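Local coordinates for protein bottromycin amidohydrolase (Streptomyces purpureus, PDB 6I5S) that probably cleaves an amide bond of a thiazoline-containing peptide intermediate as the zinc-dependent gatekeeper amidohydrolase of bottromycin biosynthesis, at residues A95-V100 with T112-L117. Numbering follows the deposited sequence.
Sequences AHVSSV and TAYRQL
Val97 lays CG2 over one face of the Tyr114 ring: CG2 stands 3.8 Å from the ring centroid and 23° off the normal, a CH-pi contact displaced toward the CE1 rim. Leu103 and Leu106 of helix 100-108 touch both residues, placing the pair beneath the crossover helix. Ahead of it, Ala95 CB rests against Tyr114 CB at 4.0 Å. The backbones pair as parallel strands: Ala95 N reaches Arg115 O at 2.9 Å, nearly straight at 170°, whereas the return bond, Leu117 N to Ala95 O, is long and weak at 3.5 Å. Where strand 84-95 ends, Gln116 takes over the pairing. With CG anti to the backbone N (chi1 176°) and the chain bent at chi2, OE1 accepts Val97 N at 2.8 Å on an in-plane lone pair, while NE2 donates to Trp118 O, so both amide ends are fixed. A leucine here would probably leave Val97 N without its acceptor and free the loop carrying His96 to shift. The His96 ring stands nearly perpendicular to this amide, and its NE2 binds zinc with His94, Asp348 and the carboxylated lysine at position 183. This beta-alpha-beta crossover, with a His-X-His metal motif at its first strand's C-terminal end, His96 just past it, is characteristic of the amidohydrolase-superfamily barrel.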
ATOM      1  N   ALA A  95      -3.024   2.523   1.072  1.00 28.66           N
ATOM      2  CA  ALA A  95      -3.505   2.969  -0.229  1.00 30.67           C
ATOM      3  C   ALA A  95      -4.820   3.716  -0.045  1.00 38.67           C
ATOM      4  O   ALA A  95      -5.537   3.507   0.937  1.00 34.30           O
ATOM      5  CB  ALA A  95      -3.685   1.795  -1.203  1.00 31.95           C
ATOM      6  N   HIS A  96      -5.063   4.677  -0.932  1.00 28.94           N
ATOM      7  CA  HIS A  96      -6.320   5.412  -1.000  1.00 30.68           C
ATOM      8  C   HIS A  96      -6.883   5.117  -2.392  1.00 27.30           C
ATOM      9  O   HIS A  96      -6.743   5.905  -3.322  1.00 31.01           O
ATOM     10  CB  HIS A  96      -6.127   6.892  -0.744  1.00 37.31           C
ATOM     11  CG  HIS A  96      -5.748   7.189   0.679  1.00 75.58           C
ATOM     12  ND1 HIS A  96      -6.641   7.086   1.726  1.00 82.99           N
ATOM     13  CD2 HIS A  96      -4.560   7.524   1.232  1.00 86.74           C
ATOM     14  CE1 HIS A  96      -6.024   7.369   2.858  1.00 80.57           C
ATOM     15  NE2 HIS A  96      -4.762   7.638   2.584  1.00 74.08           N
ATOM     16  N   VAL A  97      -7.503   3.957  -2.514  1.00 29.32           N
ATOM     17  CA  VAL A  97      -8.131   3.514  -3.755  1.00 26.60           C
ATOM     18  C   VAL A  97      -9.450   4.247  -3.890  1.00 30.61           C
ATOM     19  O   VAL A  97     -10.317   4.145  -3.015  1.00 31.02           O
ATOM     20  CB  VAL A  97      -8.321   2.009  -3.728  1.00 27.96           C
ATOM     21  CG1 VAL A  97      -9.237   1.580  -4.863  1.00 32.08           C
ATOM     22  CG2 VAL A  97      -6.942   1.364  -3.796  1.00 27.39           C
ATOM     23  N   SER A  98      -9.587   5.015  -4.984  1.00 24.79           N
ATOM     24  CA  SER A  98     -10.759   5.815  -5.282  1.00 24.39           C
ATOM     25  C   SER A  98     -11.352   5.516  -6.647  1.00 30.04           C
ATOM     26  O   SER A  98     -12.444   6.014  -6.953  1.00 30.93           O
ATOM     27  CB  SER A  98     -10.423   7.318  -5.213  1.00 37.79           C
ATOM     28  OG  SER A  98     -10.091   7.666  -3.898  1.00 66.38           O
ATOM     29  N   SER A  99     -10.672   4.718  -7.457  1.00 28.60           N
ATOM     30  CA  SER A  99     -11.145   4.424  -8.808  1.00 31.27           C
ATOM     31  C   SER A  99     -10.599   3.082  -9.276  1.00 27.52           C
ATOM     32  O   SER A  99      -9.618   2.542  -8.748  1.00 28.60           O
ATOM     33  CB  SER A  99     -10.731   5.508  -9.828  1.00 39.15           C
ATOM     34  OG  SER A  99      -9.385   5.391 -10.110  1.00 45.01           O
ATOM     35  N   VAL A 100     -11.286   2.527 -10.279  1.00 28.39           N
ATOM     36  CA  VAL A 100     -10.801   1.292 -10.892  1.00 25.78           C
ATOM     37  C   VAL A 100      -9.411   1.471 -11.507  1.00 27.94           C
ATOM     38  O   VAL A 100      -8.644   0.505 -11.582  1.00 27.88           O
ATOM     39  CB  VAL A 100     -11.825   0.797 -11.932  1.00 29.05           C
ATOM     40  CG1 VAL A 100     -11.996   1.815 -13.035  1.00 29.10           C
ATOM     41  CG2 VAL A 100     -11.403  -0.541 -12.505  1.00 32.04           C
ATOM     42  N   THR A 112      -1.577  -7.450  -4.822  1.00 25.03           N
ATOM     43  CA  THR A 112      -2.785  -8.234  -4.815  1.00 25.07           C
ATOM     44  C   THR A 112      -3.673  -7.984  -3.603  1.00 24.58           C
ATOM     45  O   THR A 112      -4.722  -8.625  -3.493  1.00 25.15           O
ATOM     46  CB  THR A 112      -2.450  -9.743  -4.904  1.00 25.59           C
ATOM     47  OG1 THR A 112      -1.588 -10.133  -3.848  1.00 30.36           O
ATOM     48  CG2 THR A 112      -1.742 -10.084  -6.225  1.00 27.50           C
ATOM     49  N   ALA A 113      -3.246  -7.116  -2.686  1.00 23.94           N
ATOM     50  CA  ALA A 113      -4.041  -6.708  -1.535  1.00 24.25           C
ATOM     51  C   ALA A 113      -3.571  -5.308  -1.112  1.00 26.30           C
ATOM     52  O   ALA A 113      -2.486  -4.850  -1.482  1.00 25.44           O
ATOM     53  CB  ALA A 113      -3.889  -7.689  -0.375  1.00 28.87           C
ATOM     54  N   TYR A 114      -4.449  -4.587  -0.435  1.00 24.60           N
ATOM     55  CA  TYR A 114      -4.075  -3.269   0.061  1.00 22.66           C
ATOM     56  C   TYR A 114      -4.890  -2.983   1.330  1.00 22.64           C
ATOM     57  O   TYR A 114      -6.019  -3.477   1.484  1.00 23.33           O
ATOM     58  CB  TYR A 114      -4.314  -2.189  -1.006  1.00 23.33           C
ATOM     59  CG  TYR A 114      -5.780  -2.035  -1.468  1.00 26.82           C
ATOM     60  CD1 TYR A 114      -6.618  -1.041  -0.942  1.00 27.27           C
ATOM     61  CD2 TYR A 114      -6.308  -2.872  -2.447  1.00 26.78           C
ATOM     62  CE1 TYR A 114      -7.953  -0.929  -1.341  1.00 27.58           C
ATOM     63  CE2 TYR A 114      -7.656  -2.760  -2.891  1.00 28.91           C
ATOM     64  CZ  TYR A 114      -8.456  -1.766  -2.357  1.00 31.31           C
ATOM     65  OH  TYR A 114      -9.722  -1.646  -2.757  1.00 29.28           O
ATOM     66  N   ARG A 115      -4.305  -2.159   2.202  1.00 23.53           N
ATOM     67  CA  ARG A 115      -5.035  -1.525   3.306  1.00 22.98           C
ATOM     68  C   ARG A 115      -5.578  -0.192   2.810  1.00 28.70           C
ATOM     69  O   ARG A 115      -4.832   0.715   2.402  1.00 27.42           O
ATOM     70  CB  ARG A 115      -4.169  -1.339   4.547  1.00 25.08           C
ATOM     71  CG  ARG A 115      -3.648  -2.631   5.113  1.00 24.02           C
ATOM     72  CD  ARG A 115      -3.095  -2.457   6.552  1.00 26.80           C
ATOM     73  NE  ARG A 115      -2.113  -1.347   6.647  1.00 26.73           N
ATOM     74  CZ  ARG A 115      -1.634  -0.831   7.774  1.00 26.91           C
ATOM     75  NH1 ARG A 115      -0.765   0.171   7.755  1.00 27.63           N
ATOM     76  NH2 ARG A 115      -1.975  -1.310   8.984  1.00 25.40           N
ATOM     77  N   GLN A 116      -6.882  -0.073   2.873  1.00 21.31           N
ATOM     78  CA  GLN A 116      -7.608   1.157   2.558  1.00 23.57           C
ATOM     79  C   GLN A 116      -7.800   1.914   3.851  1.00 29.84           C
ATOM     80  O   GLN A 116      -8.684   1.584   4.644  1.00 27.46           O
ATOM     81  CB  GLN A 116      -8.952   0.854   1.920  1.00 22.00           C
ATOM     82  CG  GLN A 116      -9.794   2.096   1.659  1.00 31.48           C
ATOM     83  CD  GLN A 116      -9.200   2.984   0.583  1.00 28.78           C
ATOM     84  OE1 GLN A 116      -8.486   2.520  -0.303  1.00 29.87           O
ATOM     85  NE2 GLN A 116      -9.486   4.263   0.660  1.00 28.21           N
ATOM     86  N   LEU A 117      -6.974   2.929   4.059  1.00 29.49           N
ATOM     87  CA  LEU A 117      -6.932   3.608   5.350  1.00 34.17           C
ATOM     88  C   LEU A 117      -7.886   4.793   5.426  1.00 45.23           C
ATOM     89  O   LEU A 117      -7.803   5.597   6.364  1.00 51.92           O
ATOM     90  CB  LEU A 117      -5.471   4.006   5.664  1.00 38.03           C
ATOM     91  CG  LEU A 117      -4.977   3.150   6.833  1.00 50.27           C
ATOM     92  CD1 LEU A 117      -5.073   1.677   6.594  1.00 32.61           C
ATOM     93  CD2 LEU A 117      -3.558   3.521   7.165  1.00 55.34           C
TER